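Local structure of PhiH1 repressor-like protein (Haloarcula marismortui ATCC 43049, 3B73) at residues Trp10-Ile22 and Val46-Leu59. The protein is of unknown function but, as a winged-helix-turn-helix protein resembling the PhiH1 repressor, probably binds DNA and regulates transcription. Sequence-based numbering, arbitrary orientation.
Sequences WMTIWDDRILEII and VSRRLKKLADHDLL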
# COMPACT_ATOMS: atom_id res chain seq x y z
N TRP B 10 -3.67 9.53 5.90
CA TRP B 10 -3.88 10.34 4.71
C TRP B 10 -3.41 9.64 3.42
O TRP B 10 -3.54 10.20 2.34
CB TRP B 10 -3.10 11.64 4.84
CG TRP B 10 -1.65 11.40 5.12
CD1 TRP B 10 -1.07 11.26 6.35
CD2 TRP B 10 -0.61 11.23 4.16
NE1 TRP B 10 0.27 11.00 6.21
CE2 TRP B 10 0.59 10.99 4.88
CE3 TRP B 10 -0.56 11.27 2.75
CZ2 TRP B 10 1.82 10.79 4.24
CZ3 TRP B 10 0.68 11.07 2.11
CH2 TRP B 10 1.85 10.82 2.86
N MSE B 11 -2.87 8.43 3.52
CA MSE B 11 -2.29 7.79 2.34
C MSE B 11 -3.30 6.98 1.57
O MSE B 11 -4.31 6.54 2.11
CB MSE B 11 -1.08 6.92 2.71
CG MSE B 11 0.08 7.68 3.30
SE MSE B 11 1.55 6.46 3.69
CE MSE B 11 2.13 6.17 1.91
N THR B 12 -3.01 6.79 0.28
CA THR B 12 -3.76 5.89 -0.57
C THR B 12 -2.80 4.80 -1.01
O THR B 12 -1.60 4.89 -0.81
CB THR B 12 -4.26 6.60 -1.85
OG1 THR B 12 -3.13 6.98 -2.66
CG2 THR B 12 -5.07 7.85 -1.49
N ILE B 13 -3.33 3.78 -1.65
CA ILE B 13 -2.46 2.68 -2.01
C ILE B 13 -1.47 3.11 -3.10
O ILE B 13 -0.37 2.56 -3.20
CB ILE B 13 -3.28 1.42 -2.40
CG1 ILE B 13 -2.37 0.20 -2.48
CG2 ILE B 13 -4.04 1.68 -3.69
CD1 ILE B 13 -3.08 -1.08 -2.44
N TRP B 14 -1.86 4.13 -3.88
CA TRP B 14 -1.07 4.58 -5.01
C TRP B 14 0.16 5.32 -4.54
O TRP B 14 1.17 5.38 -5.24
CB TRP B 14 -1.93 5.40 -5.99
CG TRP B 14 -3.15 4.59 -6.37
CD1 TRP B 14 -4.44 4.83 -5.99
CD2 TRP B 14 -3.16 3.35 -7.10
NE1 TRP B 14 -5.26 3.82 -6.47
CE2 TRP B 14 -4.50 2.91 -7.16
CE3 TRP B 14 -2.18 2.59 -7.75
CZ2 TRP B 14 -4.88 1.74 -7.83
CZ3 TRP B 14 -2.56 1.42 -8.39
CH2 TRP B 14 -3.90 1.01 -8.43
N ASP B 15 0.07 5.88 -3.34
CA ASP B 15 1.23 6.43 -2.67
C ASP B 15 2.40 5.43 -2.55
O ASP B 15 3.54 5.81 -2.81
CB ASP B 15 0.83 6.96 -1.28
CG ASP B 15 -0.08 8.17 -1.38
OD1 ASP B 15 -0.11 8.81 -2.46
OD2 ASP B 15 -0.79 8.47 -0.39
N ASP B 16 2.11 4.20 -2.14
CA ASP B 16 3.16 3.19 -1.96
C ASP B 16 3.72 2.86 -3.33
O ASP B 16 4.95 2.76 -3.50
CB ASP B 16 2.63 1.91 -1.29
CG ASP B 16 2.71 1.96 0.24
OD1 ASP B 16 2.89 3.05 0.82
OD2 ASP B 16 2.56 0.90 0.88
N ARG B 17 2.83 2.74 -4.30
CA ARG B 17 3.25 2.44 -5.67
C ARG B 17 4.14 3.54 -6.20
O ARG B 17 5.23 3.27 -6.72
CB ARG B 17 2.05 2.26 -6.60
CG ARG B 17 1.17 1.09 -6.22
CD ARG B 17 1.95 -0.21 -6.14
NE ARG B 17 1.14 -1.12 -5.36
CZ ARG B 17 1.42 -1.48 -4.12
NH1 ARG B 17 2.53 -1.09 -3.52
NH2 ARG B 17 0.58 -2.26 -3.48
N ILE B 18 3.70 4.78 -6.06
CA ILE B 18 4.53 5.87 -6.54
C ILE B 18 5.87 5.87 -5.83
O ILE B 18 6.90 6.00 -6.47
CB ILE B 18 3.85 7.21 -6.35
CG1 ILE B 18 2.61 7.28 -7.24
CG2 ILE B 18 4.84 8.34 -6.60
CD1 ILE B 18 1.66 8.32 -6.84
N LEU B 19 5.88 5.71 -4.51
CA LEU B 19 7.16 5.70 -3.80
C LEU B 19 8.07 4.58 -4.30
O LEU B 19 9.26 4.79 -4.50
CB LEU B 19 6.97 5.61 -2.28
CG LEU B 19 6.54 6.90 -1.62
CD1 LEU B 19 6.08 6.61 -0.22
CD2 LEU B 19 7.68 7.95 -1.64
N GLU B 20 7.50 3.40 -4.51
CA GLU B 20 8.24 2.22 -4.96
C GLU B 20 8.84 2.45 -6.35
O GLU B 20 9.97 2.06 -6.62
CB GLU B 20 7.34 0.97 -4.95
CG GLU B 20 7.00 0.51 -3.53
CD GLU B 20 5.79 -0.42 -3.46
OE1 GLU B 20 5.51 -0.91 -2.35
OE2 GLU B 20 5.11 -0.66 -4.50
N ILE B 21 8.08 3.10 -7.21
CA ILE B 21 8.54 3.34 -8.56
C ILE B 21 9.66 4.37 -8.57
O ILE B 21 10.68 4.19 -9.24
CB ILE B 21 7.39 3.79 -9.49
CG1 ILE B 21 6.56 2.57 -9.89
CG2 ILE B 21 7.95 4.47 -10.73
CD1 ILE B 21 5.13 2.92 -10.37
N ILE B 22 9.49 5.44 -7.82
CA ILE B 22 10.52 6.45 -7.78
C ILE B 22 11.79 5.89 -7.10
O ILE B 22 12.90 6.19 -7.52
CB ILE B 22 10.02 7.73 -7.10
CG1 ILE B 22 8.95 8.38 -7.98
CG2 ILE B 22 11.18 8.69 -6.82
CD1 ILE B 22 8.40 9.67 -7.41
N VAL B 46 -2.07 11.43 -10.09
CA VAL B 46 -0.66 11.23 -9.79
C VAL B 46 -0.05 12.54 -9.33
O VAL B 46 0.66 12.57 -8.33
CB VAL B 46 0.12 10.69 -11.01
CG1 VAL B 46 1.64 10.63 -10.69
CG2 VAL B 46 -0.43 9.34 -11.41
N SER B 47 -0.31 13.62 -10.07
CA SER B 47 0.19 14.94 -9.65
C SER B 47 -0.25 15.30 -8.24
O SER B 47 0.54 15.83 -7.44
CB SER B 47 -0.26 16.04 -10.62
OG SER B 47 0.50 15.98 -11.81
N ARG B 48 -1.52 15.03 -7.94
CA ARG B 48 -2.05 15.27 -6.60
C ARG B 48 -1.31 14.46 -5.53
O ARG B 48 -0.90 15.01 -4.51
CB ARG B 48 -3.55 14.97 -6.55
CG ARG B 48 -4.40 16.20 -6.77
CD ARG B 48 -5.89 15.87 -6.85
NE ARG B 48 -6.33 15.67 -8.23
CZ ARG B 48 -6.94 14.57 -8.67
NH1 ARG B 48 -7.19 13.58 -7.82
NH2 ARG B 48 -7.31 14.47 -9.94
N ARG B 49 -1.11 13.17 -5.78
CA ARG B 49 -0.38 12.32 -4.85
C ARG B 49 1.08 12.75 -4.73
O ARG B 49 1.64 12.76 -3.63
CB ARG B 49 -0.46 10.84 -5.26
CG ARG B 49 -1.87 10.29 -5.27
CD ARG B 49 -2.74 10.86 -4.16
NE ARG B 49 -2.25 10.59 -2.81
CZ ARG B 49 -2.90 10.96 -1.71
NH1 ARG B 49 -4.05 11.62 -1.84
NH2 ARG B 49 -2.43 10.70 -0.50
N LEU B 50 1.69 13.12 -5.85
CA LEU B 50 3.07 13.64 -5.79
C LEU B 50 3.16 14.86 -4.85
O LEU B 50 4.05 14.94 -3.99
CB LEU B 50 3.61 13.98 -7.19
CG LEU B 50 3.91 12.78 -8.09
CD1 LEU B 50 4.15 13.24 -9.51
CD2 LEU B 50 5.10 11.95 -7.55
N LYS B 51 2.23 15.80 -5.04
CA LYS B 51 2.21 17.01 -4.23
C LYS B 51 2.06 16.62 -2.76
O LYS B 51 2.72 17.19 -1.88
CB LYS B 51 1.09 17.95 -4.68
CG LYS B 51 1.36 19.44 -4.46
CD LYS B 51 0.88 19.90 -3.09
CE LYS B 51 0.99 21.42 -2.92
NZ LYS B 51 0.43 21.86 -1.60
N LYS B 52 1.22 15.62 -2.51
CA LYS B 52 0.94 15.18 -1.14
C LYS B 52 2.17 14.52 -0.50
O LYS B 52 2.55 14.85 0.61
CB LYS B 52 -0.23 14.19 -1.14
CG LYS B 52 -0.98 14.11 0.19
CD LYS B 52 -2.05 15.17 0.25
CE LYS B 52 -2.94 15.00 1.45
NZ LYS B 52 -3.67 16.27 1.71
N LEU B 53 2.79 13.60 -1.23
CA LEU B 53 4.00 12.95 -0.76
C LEU B 53 5.09 13.97 -0.45
O LEU B 53 5.83 13.80 0.53
CB LEU B 53 4.46 11.89 -1.76
CG LEU B 53 3.49 10.70 -1.81
CD1 LEU B 53 3.53 9.94 -3.14
CD2 LEU B 53 3.69 9.80 -0.61
N ALA B 54 5.18 15.02 -1.26
CA ALA B 54 6.19 16.06 -1.05
C ALA B 54 5.88 16.88 0.20
O ALA B 54 6.78 17.25 0.96
CB ALA B 54 6.34 16.96 -2.27
N ASP B 55 4.59 17.15 0.41
CA ASP B 55 4.16 17.87 1.61
C ASP B 55 4.56 17.11 2.84
O ASP B 55 4.90 17.71 3.87
CB ASP B 55 2.64 18.08 1.61
CG ASP B 55 2.18 19.04 0.51
OD1 ASP B 55 3.04 19.76 -0.04
OD2 ASP B 55 0.97 19.08 0.20
N HIS B 56 4.53 15.78 2.74
CA HIS B 56 4.87 14.92 3.87
C HIS B 56 6.34 14.51 3.85
O HIS B 56 6.75 13.63 4.59
CB HIS B 56 3.95 13.70 3.91
CG HIS B 56 2.53 14.04 4.22
ND1 HIS B 56 2.01 13.96 5.49
CD2 HIS B 56 1.53 14.50 3.44
CE1 HIS B 56 0.75 14.33 5.48
NE2 HIS B 56 0.42 14.66 4.24
N ASP B 57 7.11 15.18 3.00
CA ASP B 57 8.56 15.00 2.94
C ASP B 57 8.99 13.56 2.66
O ASP B 57 10.07 13.15 3.04
CB ASP B 57 9.22 15.52 4.22
CG ASP B 57 9.63 16.99 4.12
OD1 ASP B 57 8.79 17.85 3.73
OD2 ASP B 57 10.80 17.28 4.41
N LEU B 58 8.14 12.81 1.97
CA LEU B 58 8.51 11.49 1.49
C LEU B 58 9.11 11.60 0.10
O LEU B 58 9.85 10.72 -0.36
CB LEU B 58 7.28 10.60 1.48
CG LEU B 58 6.69 10.43 2.88
CD1 LEU B 58 5.62 9.34 2.91
CD2 LEU B 58 7.79 10.13 3.91
N LEU B 59 8.76 12.70 -0.58
CA LEU B 59 9.37 13.07 -1.84
C LEU B 59 9.83 14.52 -1.73
O LEU B 59 9.45 15.21 -0.79
CB LEU B 59 8.36 12.97 -2.98
CG LEU B 59 7.90 11.57 -3.38
CD1 LEU B 59 6.92 11.65 -4.53
CD2 LEU B 59 9.09 10.66 -3.74
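Asp15 OD2 is gripped by two donors: Arg49 NH2, 2.8 Å away on its syn lone pair, and the backbone N of Thr12, which comes from above the carboxylate plane. Arg49 NE meets the other oxygen, Asp15 OD1, also at 2.8 Å, making a side-on, two-nitrogen salt bridge with the two flat groups only 29° apart. Arg49 NH2 also donates to Trp10 O (3.1 Å), while Thr12 CG2 lies over the guanidinium centre. The chain of Arg49 curls to get there, bent at chi2 and again at chi3 (-61°). With alanine in place of Arg49, the buried Asp15 carboxylate is likely to lose its countercharge and Trp10 O this donor. Asp15 also belongs to the capping box with Thr12 at the start of helix 13-25, and its salt bridge ties that start to helix 43-55 within the winged-helix-turn-helix domain; the axes of segments 13-22 and 46-55 cross at -79°. Deeper in, Ile18 CG2 rests on Leu50 CD2 (3.7 Å), and Leu19 CD2 touches Leu59 CD2 (3.7 Å), where the chain enters strand 59-62. Back beside the salt bridge, His56, just past its helix, stacks face-to-face on the six-membered ring of Trp10, centroids 3.5 Å apart, while Trp10 NE1 is hydrogen-bonded to Ala83 O.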